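Local coordinates for protein fatty acid synthase 1, isoform A (PDB 6FN6) that probably carries out, as a multifunctional enzyme, the synthesis of long-chain saturated fatty acids from acetyl-CoA and malonyl-CoA with NADPH, this piece being its dehydratase, enoylreductase and ketoreductase region, at residues R918-L929 / L944-T955. Residues are numbered along the deposited sequence; the frame is centred on the assembly and turned at random.
With EDO (1,2-ethanediol), chain E.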
loop_
_atom_site.group_PDB
_atom_site.type_symbol
_atom_site.label_atom_id
_atom_site.label_comp_id
_atom_site.label_asym_id
_atom_site.label_seq_id
_atom_site.Cartn_x
_atom_site.Cartn_y
_atom_site.Cartn_z
ATOM N N ARG A 918 -11.052 9.602 47.424
ATOM C CA ARG A 918 -10.220 8.425 47.238
ATOM C C ARG A 918 -8.978 8.505 48.109
ATOM O O ARG A 918 -8.294 9.528 48.142
ATOM C CB ARG A 918 -9.836 8.264 45.766
ATOM C CG ARG A 918 -8.869 7.125 45.504
ATOM C CD ARG A 918 -8.781 6.805 44.027
ATOM N NE ARG A 918 -10.043 6.266 43.528
ATOM C CZ ARG A 918 -10.223 5.774 42.307
ATOM N NH1 ARG A 918 -9.217 5.743 41.440
ATOM N NH2 ARG A 918 -11.413 5.308 41.951
ATOM N N THR A 919 -8.708 7.423 48.830
ATOM C CA THR A 919 -7.585 7.374 49.753
ATOM C C THR A 919 -6.426 6.622 49.121
ATOM O O THR A 919 -6.592 5.520 48.605
ATOM C CB THR A 919 -7.978 6.701 51.092
ATOM O OG1 THR A 919 -9.168 7.312 51.608
ATOM C CG2 THR A 919 -6.864 6.831 52.116
ATOM N N TYR A 920 -5.252 7.238 49.159
ATOM C CA TYR A 920 -4.045 6.635 48.615
ATOM C C TYR A 920 -3.092 6.250 49.742
ATOM O O TYR A 920 -3.152 6.812 50.834
ATOM C CB TYR A 920 -3.358 7.596 47.647
ATOM C CG TYR A 920 -4.212 7.992 46.459
ATOM C CD1 TYR A 920 -5.129 9.032 46.550
ATOM C CD2 TYR A 920 -4.094 7.330 45.243
ATOM C CE1 TYR A 920 -5.906 9.396 45.466
ATOM C CE2 TYR A 920 -4.866 7.689 44.155
ATOM C CZ TYR A 920 -5.768 8.720 44.269
ATOM O OH TYR A 920 -6.537 9.069 43.181
ATOM N N MET A 921 -2.223 5.282 49.480
ATOM C CA MET A 921 -1.218 4.894 50.460
ATOM C C MET A 921 -0.073 5.903 50.498
ATOM O O MET A 921 0.130 6.676 49.562
ATOM C CB MET A 921 -0.674 3.497 50.159
ATOM C CG MET A 921 -1.694 2.382 50.323
ATOM S SD MET A 921 -2.505 2.397 51.938
ATOM C CE MET A 921 -4.155 2.907 51.468
ATOM N N HIS A 922 0.659 5.898 51.605
ATOM C CA HIS A 922 1.807 6.777 51.781
ATOM C C HIS A 922 3.056 6.140 51.165
ATOM O O HIS A 922 3.404 5.008 51.504
ATOM C CB HIS A 922 2.028 7.054 53.268
ATOM C CG HIS A 922 2.856 8.268 53.540
ATOM N ND1 HIS A 922 4.168 8.378 53.137
ATOM C CD2 HIS A 922 2.560 9.424 54.179
ATOM C CE1 HIS A 922 4.646 9.550 53.512
ATOM N NE2 HIS A 922 3.690 10.205 54.146
ATOM N N PRO A 923 3.733 6.861 50.252
ATOM C CA PRO A 923 4.862 6.264 49.524
ATOM C C PRO A 923 6.146 6.120 50.346
ATOM O O PRO A 923 7.147 5.632 49.826
ATOM C CB PRO A 923 5.076 7.240 48.363
ATOM C CG PRO A 923 4.615 8.544 48.886
ATOM C CD PRO A 923 3.458 8.236 49.794
ATOM N N GLU A 924 6.118 6.542 51.605
ATOM C CA GLU A 924 7.289 6.432 52.471
ATOM C C GLU A 924 6.967 5.662 53.750
ATOM O O GLU A 924 7.668 5.792 54.754
ATOM C CB GLU A 924 7.825 7.821 52.819
ATOM C CG GLU A 924 8.298 8.615 51.611
ATOM C CD GLU A 924 8.856 9.972 51.985
ATOM O OE1 GLU A 924 8.661 10.402 53.141
ATOM O OE2 GLU A 924 9.492 10.610 51.120
ATOM N N LYS A 925 5.909 4.859 53.704
ATOM C CA LYS A 925 5.526 4.018 54.832
ATOM C C LYS A 925 5.529 2.553 54.411
ATOM O O LYS A 925 5.477 2.245 53.218
ATOM C CB LYS A 925 4.142 4.414 55.353
ATOM C CG LYS A 925 4.086 5.797 55.979
ATOM C CD LYS A 925 2.734 6.060 56.622
ATOM C CE LYS A 925 2.711 7.396 57.342
ATOM N NZ LYS A 925 1.412 7.642 58.019
ATOM N N SER A 926 5.594 1.656 55.389
ATOM C CA SER A 926 5.560 0.225 55.110
ATOM C C SER A 926 4.172 -0.323 55.407
ATOM O O SER A 926 3.407 0.277 56.164
ATOM C CB SER A 926 6.615 -0.521 55.930
ATOM O OG SER A 926 6.451 -0.294 57.318
ATOM N N TYR A 927 3.846 -1.457 54.799
ATOM C CA TYR A 927 2.548 -2.084 55.004
ATOM C C TYR A 927 2.706 -3.584 55.181
ATOM O O TYR A 927 3.143 -4.300 54.273
ATOM C CB TYR A 927 1.610 -1.748 53.848
ATOM C CG TYR A 927 1.327 -0.268 53.794
ATOM C CD1 TYR A 927 0.312 0.289 54.558
ATOM C CD2 TYR A 927 2.105 0.580 53.015
ATOM C CE1 TYR A 927 0.062 1.646 54.530
ATOM C CE2 TYR A 927 1.866 1.935 52.980
ATOM C CZ TYR A 927 0.846 2.469 53.739
ATOM O OH TYR A 927 0.617 3.828 53.700
ATOM N N ILE A 928 2.361 -4.040 56.380
ATOM C CA ILE A 928 2.516 -5.429 56.766
ATOM C C ILE A 928 1.241 -6.185 56.452
ATOM O O ILE A 928 0.158 -5.781 56.864
ATOM C CB ILE A 928 2.869 -5.547 58.258
ATOM C CG1 ILE A 928 4.134 -4.747 58.574
ATOM C CG2 ILE A 928 3.057 -7.009 58.654
ATOM C CD1 ILE A 928 4.335 -4.503 60.054
ATOM N N LEU A 929 1.375 -7.277 55.709
ATOM C CA LEU A 929 0.245 -8.150 55.424
ATOM C C LEU A 929 0.499 -9.533 56.008
ATOM O O LEU A 929 1.282 -10.311 55.461
ATOM C CB LEU A 929 -0.008 -8.243 53.917
ATOM C CG LEU A 929 -0.569 -6.982 53.252
ATOM C CD1 LEU A 929 0.521 -5.961 52.973
ATOM C CD2 LEU A 929 -1.301 -7.337 51.974
ATOM N N LEU A 944 -2.511 -2.107 46.841
ATOM C CA LEU A 944 -1.817 -1.116 47.655
ATOM C C LEU A 944 -0.709 -0.459 46.837
ATOM O O LEU A 944 -0.445 0.734 46.967
ATOM C CB LEU A 944 -1.236 -1.761 48.919
ATOM C CG LEU A 944 -2.243 -2.333 49.923
ATOM C CD1 LEU A 944 -1.545 -3.242 50.933
ATOM C CD2 LEU A 944 -2.988 -1.219 50.648
ATOM N N VAL A 945 -0.070 -1.251 45.984
ATOM C CA VAL A 945 1.020 -0.762 45.153
ATOM C C VAL A 945 0.481 0.240 44.135
ATOM O O VAL A 945 1.104 1.270 43.878
ATOM C CB VAL A 945 1.749 -1.931 44.464
ATOM C CG1 VAL A 945 2.701 -1.429 43.378
ATOM C CG2 VAL A 945 2.507 -2.749 45.490
ATOM N N THR A 946 -0.674 -0.067 43.556
ATOM C CA THR A 946 -1.297 0.826 42.591
ATOM C C THR A 946 -1.811 2.087 43.276
ATOM O O THR A 946 -2.040 3.103 42.618
ATOM C CB THR A 946 -2.472 0.149 41.847
ATOM O OG1 THR A 946 -3.499 -0.203 42.779
ATOM C CG2 THR A 946 -2.007 -1.100 41.123
ATOM N N ARG A 947 -2.010 2.017 44.591
ATOM C CA ARG A 947 -2.449 3.181 45.353
ATOM C C ARG A 947 -1.270 3.945 45.953
ATOM O O ARG A 947 -1.460 4.913 46.688
ATOM C CB ARG A 947 -3.419 2.760 46.459
ATOM C CG ARG A 947 -4.841 2.466 45.986
ATOM C CD ARG A 947 -5.577 3.742 45.612
ATOM N NE ARG A 947 -6.895 3.475 45.038
ATOM C CZ ARG A 947 -8.054 3.661 45.663
ATOM N NH1 ARG A 947 -8.097 4.136 46.903
ATOM N NH2 ARG A 947 -9.187 3.383 45.036
ATOM N N GLY A 948 -0.052 3.522 45.626
ATOM C CA GLY A 948 1.134 4.264 46.014
ATOM C C GLY A 948 2.044 3.622 47.046
ATOM O O GLY A 948 3.070 4.197 47.403
ATOM N N ALA A 949 1.685 2.442 47.538
ATOM C CA ALA A 949 2.533 1.756 48.506
ATOM C C ALA A 949 3.856 1.378 47.843
ATOM O O ALA A 949 3.874 0.863 46.724
ATOM C CB ALA A 949 1.833 0.528 49.057
ATOM N N ARG A 950 4.962 1.637 48.533
ATOM C CA ARG A 950 6.286 1.376 47.977
ATOM C C ARG A 950 7.166 0.557 48.925
ATOM O O ARG A 950 8.334 0.297 48.634
ATOM C CB ARG A 950 6.976 2.697 47.633
ATOM C CG ARG A 950 6.341 3.438 46.462
ATOM C CD ARG A 950 6.556 2.704 45.144
ATOM N NE ARG A 950 5.905 3.376 44.020
ATOM C CZ ARG A 950 4.628 3.222 43.683
ATOM N NH1 ARG A 950 4.136 3.879 42.640
ATOM N NH2 ARG A 950 3.837 2.413 44.380
ATOM N N TYR A 951 6.598 0.156 50.058
ATOM C CA TYR A 951 7.284 -0.722 50.999
ATOM C C TYR A 951 6.311 -1.780 51.504
ATOM O O TYR A 951 5.336 -1.464 52.187
ATOM C CB TYR A 951 7.864 0.071 52.166
ATOM C CG TYR A 951 8.937 1.059 51.773
ATOM C CD1 TYR A 951 8.617 2.378 51.480
ATOM C CD2 TYR A 951 10.271 0.678 51.703
ATOM C CE1 TYR A 951 9.594 3.288 51.124
ATOM C CE2 TYR A 951 11.254 1.581 51.348
ATOM C CZ TYR A 951 10.911 2.884 51.060
ATOM O OH TYR A 951 11.885 3.787 50.707
ATOM N N ILE A 952 6.574 -3.034 51.147
ATOM C CA ILE A 952 5.665 -4.129 51.457
ATOM C C ILE A 952 6.370 -5.185 52.293
ATOM O O ILE A 952 7.484 -5.607 51.977
ATOM C CB ILE A 952 5.091 -4.752 50.168
ATOM C CG1 ILE A 952 4.266 -3.723 49.390
ATOM C CG2 ILE A 952 4.268 -5.999 50.485
ATOM C CD1 ILE A 952 3.004 -3.259 50.091
ATOM N N VAL A 953 5.706 -5.617 53.362
ATOM C CA VAL A 953 6.192 -6.726 54.173
ATOM C C VAL A 953 5.144 -7.828 54.195
ATOM O O VAL A 953 4.008 -7.612 54.615
ATOM C CB VAL A 953 6.535 -6.268 55.599
ATOM C CG1 VAL A 953 7.099 -7.425 56.410
ATOM C CG2 VAL A 953 7.514 -5.104 55.568
ATOM N N LEU A 954 5.537 -9.012 53.740
ATOM C CA LEU A 954 4.644 -10.161 53.724
ATOM C C LEU A 954 5.152 -11.232 54.685
ATOM O O LEU A 954 6.303 -11.664 54.590
ATOM C CB LEU A 954 4.534 -10.739 52.311
ATOM C CG LEU A 954 4.195 -9.765 51.178
ATOM C CD1 LEU A 954 4.290 -10.474 49.834
ATOM C CD2 LEU A 954 2.812 -9.162 51.362
ATOM N N THR A 955 4.294 -11.663 55.605
ATOM C CA THR A 955 4.664 -12.720 56.535
ATOM C C THR A 955 4.175 -14.054 55.992
ATOM O O THR A 955 2.998 -14.207 55.673
ATOM C CB THR A 955 4.088 -12.497 57.948
ATOM O OG1 THR A 955 2.685 -12.787 57.955
ATOM C CG2 THR A 955 4.320 -11.068 58.408
HETATM C C1 EDO E . 1.082 -17.375 56.743
HETATM O O1 EDO E . 1.993 -18.466 56.890
HETATM C C2 EDO E . 1.035 -16.590 58.046
HETATM O O2 EDO E . 2.357 -16.164 58.394
HETATM O O HOH W 1 4.870 2.837 50.829
#
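Leu929 and Leu944 reach toward each other tip to tip, CD1 to CD1, at 4.0 Å, closing the tightly packed half of the contact between 918-929 and 944-955. Next to them, CD2 of Leu944 meets CG of Met921 at 3.8 Å, while the methyl of Ala949 is shared between Met921 CB and the Tyr927 ring. Tyr927, Leu929, Ile952 and Leu954 lie on one sheet face, Ile928 and Val953 on the other, side by side and pointing the same way. The backbone evidence is a parallel pairing, with axes 4.7 Å apart: Val953 N donates to Tyr927 O, and Leu929 N to Val953 O at 2.9 Å. Strand 926-930, helix 935-946 and strand 951-955 follow one another in the chain, and the two strands are parallel neighbours: a beta-alpha-beta crossover, in keeping with the NADP-binding Rossmann family of the ketoreductase domain. Leu929 also packs on Leu940 and Thr941 of the helix. A Schellman motif ends that helix at Gly948, and Met921 N donates to Arg947 O at 2.9 Å.

The looser side is lined by the partly exposed Arg918, Tyr920, Pro923, Arg950 and Tyr951, though Arg947 is buried among them. Bent at chi2 (-72°), the Arg947 side chain crosses that of Arg918 at about a right angle, yet their guanidinium planes are within 13° of parallel, with Arg918 CG over one face of Arg947. Its NH1 donates to Thr919 O at 2.7 Å, that oxygen lying at the guanidinium edge; Arg918 NH2 makes a long, weak ion pair with Glu1151. A leucine in place of Arg947 would probably leave Thr919 O without this donor and the Arg918 methylenes without their flat cover. Tyr951 lays its ring edge against the carbonyls of Pro923 and Lys925, with CE1 3.6 Å from Pro923 O, and nearby a water links His922 O, Lys925 O and Arg950 N.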